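Local coordinates for protein deseasin MCP-01 (Pseudoalteromonas sp., PDB 3VV3) that degrades collagen as a bacterial serine protease of the subtilisin family, probably cleaving peptide bonds through a catalytic triad, at residues Pro7-Leu12 / Gly122-Asn127; Ser110-Ala115 / Ala272-Ala277; Val48-Val53 / Glu103-His108. All coordinates share one frame; numbering follows the deposited sequence.

Interaction 1. Residues Pro7-Leu12 / Gly122-Asn127; sequences PRFDDL and GVVGVN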
loop_
_atom_site.group_PDB
_atom_site.type_symbol
_atom_site.label_atom_id
_atom_site.label_comp_id
_atom_site.label_asym_id
_atom_site.label_seq_id
_atom_site.Cartn_x
_atom_site.Cartn_y
_atom_site.Cartn_z
ATOM N N PRO A 7 0.054 6.671 -24.981
ATOM C CA PRO A 7 -0.885 5.582 -25.288
ATOM C C PRO A 7 -1.821 5.220 -24.141
ATOM O O PRO A 7 -2.913 4.731 -24.403
ATOM C CB PRO A 7 0.032 4.397 -25.606
ATOM C CG PRO A 7 1.333 4.986 -25.956
ATOM C CD PRO A 7 1.454 6.263 -25.168
ATOM N N ARG A 8 -1.404 5.453 -22.899
ATOM C CA ARG A 8 -2.226 5.096 -21.744
ATOM C C ARG A 8 -3.028 6.279 -21.217
ATOM O O ARG A 8 -3.629 6.200 -20.139
ATOM C CB ARG A 8 -1.357 4.521 -20.612
ATOM C CG ARG A 8 -0.570 3.258 -20.970
ATOM C CD ARG A 8 -1.476 2.075 -21.296
ATOM N NE ARG A 8 -2.319 1.646 -20.176
ATOM C CZ ARG A 8 -1.945 0.779 -19.236
ATOM N NH1 ARG A 8 -0.732 0.243 -19.262
ATOM N NH2 ARG A 8 -2.790 0.446 -18.267
ATOM N N PHE A 9 -3.064 7.370 -21.975
ATOM C CA PHE A 9 -3.742 8.569 -21.498
ATOM C C PHE A 9 -5.166 8.339 -21.020
ATOM O O PHE A 9 -5.575 8.908 -20.018
ATOM C CB PHE A 9 -3.773 9.698 -22.533
ATOM C CG PHE A 9 -4.387 10.955 -21.990
ATOM C CD1 PHE A 9 -3.654 11.784 -21.155
ATOM C CD2 PHE A 9 -5.707 11.278 -22.255
ATOM C CE1 PHE A 9 -4.216 12.928 -20.620
ATOM C CE2 PHE A 9 -6.276 12.423 -21.724
ATOM C CZ PHE A 9 -5.522 13.252 -20.901
ATOM N N ASP A 10 -5.930 7.535 -21.753
ATOM C CA ASP A 10 -7.349 7.364 -21.446
ATOM C C ASP A 10 -7.615 6.670 -20.103
ATOM O O ASP A 10 -8.735 6.716 -19.590
ATOM C CB ASP A 10 -8.067 6.621 -22.581
ATOM C CG ASP A 10 -8.221 7.471 -23.835
ATOM O OD1 ASP A 10 -8.006 8.702 -23.763
ATOM O OD2 ASP A 10 -8.569 6.902 -24.894
ATOM N N ASP A 11 -6.594 6.025 -19.544
ATOM C CA ASP A 11 -6.722 5.372 -18.241
ATOM C C ASP A 11 -6.547 6.366 -17.095
ATOM O O ASP A 11 -6.823 6.046 -15.936
ATOM C CB ASP A 11 -5.700 4.237 -18.106
ATOM C CG ASP A 11 -5.992 3.081 -19.036
ATOM O OD1 ASP A 11 -7.180 2.768 -19.223
ATOM O OD2 ASP A 11 -5.041 2.492 -19.582
ATOM N N LEU A 12 -6.078 7.568 -17.427
ATOM C CA LEU A 12 -5.807 8.605 -16.429
ATOM C C LEU A 12 -7.043 9.450 -16.118
ATOM O O LEU A 12 -7.116 10.628 -16.471
ATOM C CB LEU A 12 -4.647 9.497 -16.902
ATOM C CG LEU A 12 -3.357 8.718 -17.169
ATOM C CD1 LEU A 12 -2.275 9.624 -17.771
ATOM C CD2 LEU A 12 -2.843 8.020 -15.893
ATOM N N GLY A 122 3.717 5.336 -22.639
ATOM C CA GLY A 122 3.160 5.316 -21.295
ATOM C C GLY A 122 2.094 6.339 -20.941
ATOM O O GLY A 122 1.068 6.469 -21.620
ATOM N N VAL A 123 2.337 7.060 -19.847
ATOM C CA VAL A 123 1.357 7.974 -19.282
ATOM C C VAL A 123 1.818 9.428 -19.436
ATOM O O VAL A 123 2.617 9.741 -20.313
ATOM C CB VAL A 123 1.093 7.634 -17.794
ATOM C CG1 VAL A 123 0.326 6.312 -17.693
ATOM C CG2 VAL A 123 2.406 7.508 -17.032
ATOM N N VAL A 124 1.298 10.310 -18.597
ATOM C CA VAL A 124 1.725 11.703 -18.569
ATOM C C VAL A 124 1.367 12.262 -17.201
ATOM O O VAL A 124 0.324 11.925 -16.637
ATOM C CB VAL A 124 1.049 12.542 -19.690
ATOM C CG1 VAL A 124 -0.476 12.387 -19.654
ATOM C CG2 VAL A 124 1.424 14.009 -19.580
ATOM N N GLY A 125 2.239 13.094 -16.647
ATOM C CA GLY A 125 1.979 13.671 -15.341
ATOM C C GLY A 125 1.193 14.965 -15.424
ATOM O O GLY A 125 0.860 15.438 -16.514
ATOM N N VAL A 126 0.895 15.551 -14.271
ATOM C CA VAL A 126 0.254 16.861 -14.264
ATOM C C VAL A 126 1.137 17.842 -15.042
ATOM O O VAL A 126 0.634 18.743 -15.720
ATOM C CB VAL A 126 0.026 17.394 -12.832
ATOM C CG1 VAL A 126 -0.639 18.770 -12.870
ATOM C CG2 VAL A 126 -0.819 16.411 -12.015
ATOM N N ASN A 127 2.451 17.657 -14.929
ATOM C CA ASN A 127 3.421 18.360 -15.772
ATOM C C ASN A 127 3.909 17.456 -16.888
ATOM O O ASN A 127 4.249 16.295 -16.641
ATOM C CB ASN A 127 4.641 18.806 -14.953
ATOM C CG ASN A 127 4.270 19.706 -13.799
ATOM O OD1 ASN A 127 4.257 20.927 -13.927
ATOM N ND2 ASN A 127 3.949 19.103 -12.663
#
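The ring of F9 meets V124 at its edge: CG1 of the valine lies near the ring plane, 3.6 Å from F9 CD1, while A3 and T4 also pack on this phenylalanine. F9 CG stands anti to the backbone N (chi1 -176°), which brings the CD1 edge of the ring to V124 CG1. The second flat group, the guanidinium of R8, receives OD2 of D11 at its edge and in plane, with R8 NE to D11 OD2 at 2.9 Å and nearly straight. That salt bridge closes within 7-12, because the arginine chain bends at chi2 and chi3 and leads its tip away from the loop. What R8 offers across the contact is its root: CB sits 3.8 Å from V123 CG1, and its backbone N donates to G122 O at 3.0 Å. L12 completes the apolar side, CD1 touching V124 CG1 at 3.8 Å and V123 CB at 3.9 Å. With an alanine in place of R8, the D11 carboxylate would probably be left without its charged mate. The chemistry is thus divided: one main-chain hydrogen bond joins the two segments, aliphatic and aromatic carbon packs between them, and the R8-D11 ion pair does not cross the contact.

Interaction 2. Residues Ser110-Ala115 / Ala272-Ala277; sequences SGTIGA and ATPHVA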
loop_
_atom_site.group_PDB
_atom_site.type_symbol
_atom_site.label_atom_id
_atom_site.label_comp_id
_atom_site.label_asym_id
_atom_site.label_seq_id
_atom_site.Cartn_x
_atom_site.Cartn_y
_atom_site.Cartn_z
ATOM N N SER A 110 6.123 9.837 -8.684
ATOM C CA SER A 110 6.856 10.680 -9.630
ATOM C C SER A 110 6.159 10.797 -10.990
ATOM O O SER A 110 6.072 11.888 -11.565
ATOM C CB SER A 110 8.299 10.184 -9.799
ATOM O OG SER A 110 9.010 10.279 -8.573
ATOM N N GLY A 111 5.656 9.677 -11.501
ATOM C CA GLY A 111 4.948 9.669 -12.778
ATOM C C GLY A 111 3.672 10.498 -12.762
ATOM O O GLY A 111 3.287 11.094 -13.764
ATOM N N THR A 112 3.011 10.551 -11.614
ATOM C CA THR A 112 1.812 11.375 -11.489
ATOM C C THR A 112 2.163 12.866 -11.517
ATOM O O THR A 112 1.471 13.675 -12.131
ATOM C CB THR A 112 1.033 10.997 -10.215
ATOM O OG1 THR A 112 0.564 9.649 -10.348
ATOM C CG2 THR A 112 -0.162 11.943 -9.973
ATOM N N ILE A 113 3.257 13.217 -10.859
ATOM C CA ILE A 113 3.768 14.578 -10.897
ATOM C C ILE A 113 4.235 14.963 -12.301
ATOM O O ILE A 113 3.931 16.059 -12.783
ATOM C CB ILE A 113 4.959 14.737 -9.923
ATOM C CG1 ILE A 113 4.466 14.684 -8.471
ATOM C CG2 ILE A 113 5.713 16.047 -10.189
ATOM C CD1 ILE A 113 5.591 14.434 -7.477
ATOM N N GLY A 114 4.961 14.063 -12.957
ATOM C CA GLY A 114 5.679 14.447 -14.161
ATOM C C GLY A 114 6.174 13.384 -15.130
ATOM O O GLY A 114 7.260 13.528 -15.696
ATOM N N ALA A 115 5.388 12.334 -15.372
ATOM C CA ALA A 115 5.700 11.463 -16.503
ATOM C C ALA A 115 5.736 12.317 -17.781
ATOM O O ALA A 115 4.892 13.184 -17.970
ATOM C CB ALA A 115 4.671 10.338 -16.641
ATOM N N ALA A 272 -3.043 10.675 -4.368
ATOM C CA ALA A 272 -3.690 11.985 -4.415
ATOM C C ALA A 272 -2.649 13.094 -4.242
ATOM O O ALA A 272 -2.682 14.120 -4.923
ATOM C CB ALA A 272 -4.766 12.085 -3.321
ATOM N N THR A 273 -1.725 12.871 -3.312
ATOM C CA THR A 273 -0.682 13.837 -2.989
ATOM C C THR A 273 0.097 14.356 -4.213
ATOM O O THR A 273 0.244 15.577 -4.377
ATOM C CB THR A 273 0.234 13.245 -1.890
ATOM O OG1 THR A 273 -0.560 13.048 -0.709
ATOM C CG2 THR A 273 1.401 14.162 -1.554
ATOM N N PRO A 274 0.578 13.451 -5.084
ATOM C CA PRO A 274 1.329 13.923 -6.259
ATOM C C PRO A 274 0.491 14.650 -7.316
ATOM O O PRO A 274 1.070 15.402 -8.093
ATOM C CB PRO A 274 1.955 12.637 -6.827
ATOM C CG PRO A 274 1.067 11.537 -6.329
ATOM C CD PRO A 274 0.672 11.985 -4.936
ATOM N N HIS A 275 -0.828 14.453 -7.363
ATOM C CA HIS A 275 -1.631 15.324 -8.224
ATOM C C HIS A 275 -1.492 16.766 -7.736
ATOM O O HIS A 275 -1.339 17.701 -8.536
ATOM C CB HIS A 275 -3.109 14.911 -8.249
ATOM C CG HIS A 275 -3.367 13.641 -9.000
ATOM N ND1 HIS A 275 -3.674 13.612 -10.346
ATOM C CD2 HIS A 275 -3.347 12.350 -8.591
ATOM C CE1 HIS A 275 -3.838 12.358 -10.730
ATOM N NE2 HIS A 275 -3.647 11.573 -9.680
ATOM N N VAL A 276 -1.535 16.934 -6.413
ATOM C CA VAL A 276 -1.418 18.260 -5.810
ATOM C C VAL A 276 0.002 18.829 -5.926
ATOM O O VAL A 276 0.180 20.004 -6.285
ATOM C CB VAL A 276 -1.886 18.268 -4.334
ATOM C CG1 VAL A 276 -1.675 19.652 -3.719
ATOM C CG2 VAL A 276 -3.355 17.859 -4.249
ATOM N N ALA A 277 1.010 18.008 -5.645
ATOM C CA ALA A 277 2.387 18.463 -5.817
ATOM C C ALA A 277 2.636 18.826 -7.280
ATOM O O ALA A 277 3.265 19.848 -7.589
ATOM C CB ALA A 277 3.383 17.399 -5.351
#
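A CH-pi contact, two apolar contacts and no hydrogen bond join T112 and I113 to P274, H275 and A277. In the CH-pi contact the methyl CG2 of T112 stands over the centre of one face of the H275 imidazole, 3.5 Å from the ring centroid and 12° off the ring normal. The torsion of T112 explains this: CG2 lies anti to the backbone N while OG1 takes the place opposite the carbonyl carbon (chi1 -65°), and carbon rather than oxygen faces the ring. Of the apolar contacts, I113 with P274 is the closer: the side chains cross at about a right angle, I113 CG1 3.6 Å from P274 CB. The same CG1 comes 3.5 Å from P274 O, and the longer apolar contact brings I113 CD1 to 4.3 Å from A277 CB. The axes of 110-114 and 272-277 pass 7.9 Å apart and cross at -31°, both running the same general way; the second helix is kinked at its proline. The subtilisin-like fold brings together helix 105-114 and helix 269-284, which carries S270 near its start. Deep in the chain, the two meet through carbon and an imidazole face, an interface resting on shape and dispersion.

Interaction 3. Residues Val48-Val53 / Glu103-His108; sequences VIDTGV and EGHGTH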
loop_
_atom_site.group_PDB
_atom_site.type_symbol
_atom_site.label_atom_id
_atom_site.label_comp_id
_atom_site.label_asym_id
_atom_site.label_seq_id
_atom_site.Cartn_x
_atom_site.Cartn_y
_atom_site.Cartn_z
ATOM N N VAL A 48 10.822 14.483 -4.413
ATOM C CA VAL A 48 9.996 13.346 -4.001
ATOM C C VAL A 48 10.730 12.584 -2.906
ATOM O O VAL A 48 11.808 12.036 -3.137
ATOM C CB VAL A 48 9.680 12.405 -5.185
ATOM C CG1 VAL A 48 8.956 11.144 -4.699
ATOM C CG2 VAL A 48 8.869 13.137 -6.244
ATOM N N ILE A 49 10.146 12.586 -1.706
ATOM C CA ILE A 49 10.724 11.910 -0.547
ATOM C C ILE A 49 9.960 10.604 -0.329
ATOM O O ILE A 49 8.787 10.610 0.066
ATOM C CB ILE A 49 10.659 12.826 0.692
ATOM C CG1 ILE A 49 11.447 14.120 0.411
ATOM C CG2 ILE A 49 11.178 12.089 1.943
ATOM C CD1 ILE A 49 11.387 15.192 1.542
ATOM N N ASP A 50 10.608 9.483 -0.626
ATOM C CA ASP A 50 9.872 8.236 -0.783
ATOM C C ASP A 50 10.849 7.066 -0.889
ATOM O O ASP A 50 11.916 7.082 -0.262
ATOM C CB ASP A 50 9.000 8.356 -2.040
ATOM C CG ASP A 50 7.716 7.531 -1.968
ATOM O OD1 ASP A 50 7.789 6.288 -1.881
ATOM O OD2 ASP A 50 6.624 8.131 -2.042
ATOM N N THR A 51 10.488 6.054 -1.675
ATOM C CA THR A 51 11.362 4.899 -1.875
ATOM C C THR A 51 12.406 5.143 -2.961
ATOM O O THR A 51 13.158 4.229 -3.315
ATOM C CB THR A 51 10.565 3.642 -2.293
ATOM O OG1 THR A 51 9.954 3.869 -3.566
ATOM C CG2 THR A 51 9.486 3.308 -1.269
ATOM N N GLY A 52 12.429 6.357 -3.506
ATOM C CA GLY A 52 13.340 6.698 -4.586
ATOM C C GLY A 52 12.609 7.133 -5.850
ATOM O O GLY A 52 11.388 7.291 -5.856
ATOM N N VAL A 53 13.370 7.332 -6.922
ATOM C CA VAL A 53 12.827 7.672 -8.234
ATOM C C VAL A 53 13.584 6.861 -9.271
ATOM O O VAL A 53 14.808 6.895 -9.303
ATOM C CB VAL A 53 13.034 9.168 -8.559
ATOM C CG1 VAL A 53 12.504 9.497 -9.958
ATOM C CG2 VAL A 53 12.355 10.043 -7.501
ATOM N N GLU A 103 11.809 -0.222 -5.128
ATOM C CA GLU A 103 10.566 -0.661 -4.481
ATOM C C GLU A 103 9.370 -0.453 -5.395
ATOM O O GLU A 103 8.597 -1.387 -5.632
ATOM C CB GLU A 103 10.353 0.083 -3.159
ATOM C CG GLU A 103 9.444 -0.657 -2.168
ATOM C CD GLU A 103 7.976 -0.632 -2.561
ATOM O OE1 GLU A 103 7.528 0.371 -3.153
ATOM O OE2 GLU A 103 7.258 -1.615 -2.266
ATOM N N GLY A 104 9.213 0.771 -5.896
ATOM C CA GLY A 104 8.153 1.091 -6.847
ATOM C C GLY A 104 7.314 2.318 -6.531
ATOM O O GLY A 104 6.857 3.037 -7.434
ATOM N N HIS A 105 7.089 2.549 -5.240
ATOM C CA HIS A 105 6.160 3.576 -4.785
ATOM C C HIS A 105 6.589 4.980 -5.236
ATOM O O HIS A 105 5.771 5.773 -5.724
ATOM C CB HIS A 105 6.057 3.495 -3.256
ATOM C CG HIS A 105 4.957 4.319 -2.669
ATOM N ND1 HIS A 105 5.151 5.611 -2.228
ATOM C CD2 HIS A 105 3.653 4.033 -2.434
ATOM C CE1 HIS A 105 4.013 6.095 -1.761
ATOM N NE2 HIS A 105 3.087 5.154 -1.876
ATOM N N GLY A 106 7.870 5.289 -5.065
ATOM C CA GLY A 106 8.369 6.618 -5.382
ATOM C C GLY A 106 8.300 6.920 -6.863
ATOM O O GLY A 106 8.097 8.067 -7.268
ATOM N N THR A 107 8.476 5.889 -7.679
ATOM C CA THR A 107 8.404 6.056 -9.127
ATOM C C THR A 107 6.968 6.309 -9.552
ATOM O O THR A 107 6.701 7.094 -10.467
ATOM C CB THR A 107 8.963 4.823 -9.836
ATOM O OG1 THR A 107 10.341 4.678 -9.479
ATOM C CG2 THR A 107 8.839 4.954 -11.368
ATOM N N HIS A 108 6.043 5.649 -8.865
ATOM C CA HIS A 108 4.625 5.826 -9.144
ATOM C C HIS A 108 4.194 7.271 -8.876
ATOM O O HIS A 108 3.576 7.914 -9.736
ATOM C CB HIS A 108 3.794 4.827 -8.324
ATOM C CG HIS A 108 2.395 4.656 -8.830
ATOM N ND1 HIS A 108 1.373 5.517 -8.493
ATOM C CD2 HIS A 108 1.854 3.723 -9.653
ATOM C CE1 HIS A 108 0.257 5.122 -9.087
ATOM N NE2 HIS A 108 0.522 4.039 -9.796
#
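D50 reaches H105 and G106 from the end of strand 45-50, and its side chain can be followed atom by atom. CB lies 3.8 Å from G106 CA; G106 has no side chain, and a CB there would be tight against D50 CB and clash with G52 O. CG sits at the edge of the H105 ring, set there by a chi1 of -150° that places it roughly anti to the backbone N. OD1 takes two bonds: its syn lone pair receives H105 ND1 at 2.7 Å, its anti lone pair the backbone N of T51 at 2.7 Å. OD2 adds a weak bond from the same ND1. Carboxylate and imidazole are nearly coplanar, their planes 29° apart, and the two bonds on OD1 would hinder turning of the carboxylate. With S270, D50 and H105 match the charge-relay geometry of a subtilisin Ser-His-Asp triad, the aspartate ending a strand and the histidine opening helix 105-114. Beside them T51 OG1 accepts from G106 N at 2.9 Å and is also bonded to D101. T51 CB also packs 3.7 Å from E103 CB, while E103 OE1 takes the backbone N-H of H105 at 3.0 Å, after N-cap residue G104.

Overall arrangement
From the N terminus, residues 7-12 wait more than a hundred residues for their partner 122-127, so interaction 1 closes a long loop in which interaction 3 is wholly nested. Interaction 3 closes the shorter loop from strand 45-50 to the start of helix 105-114. The same helix then supplies 110-115 to interaction 2, which closes only at 272-277 on helix 269-284 and whose span therefore crosses that of interaction 1. Interactions 1 and 2 touch directly: the backbone N of V126 lies 2.9 Å from T112 O, a probable hydrogen bond. Interactions 2 and 3 meet through I113 and V48. Together they join the N-terminal segment, the central parallel sheet and two helices.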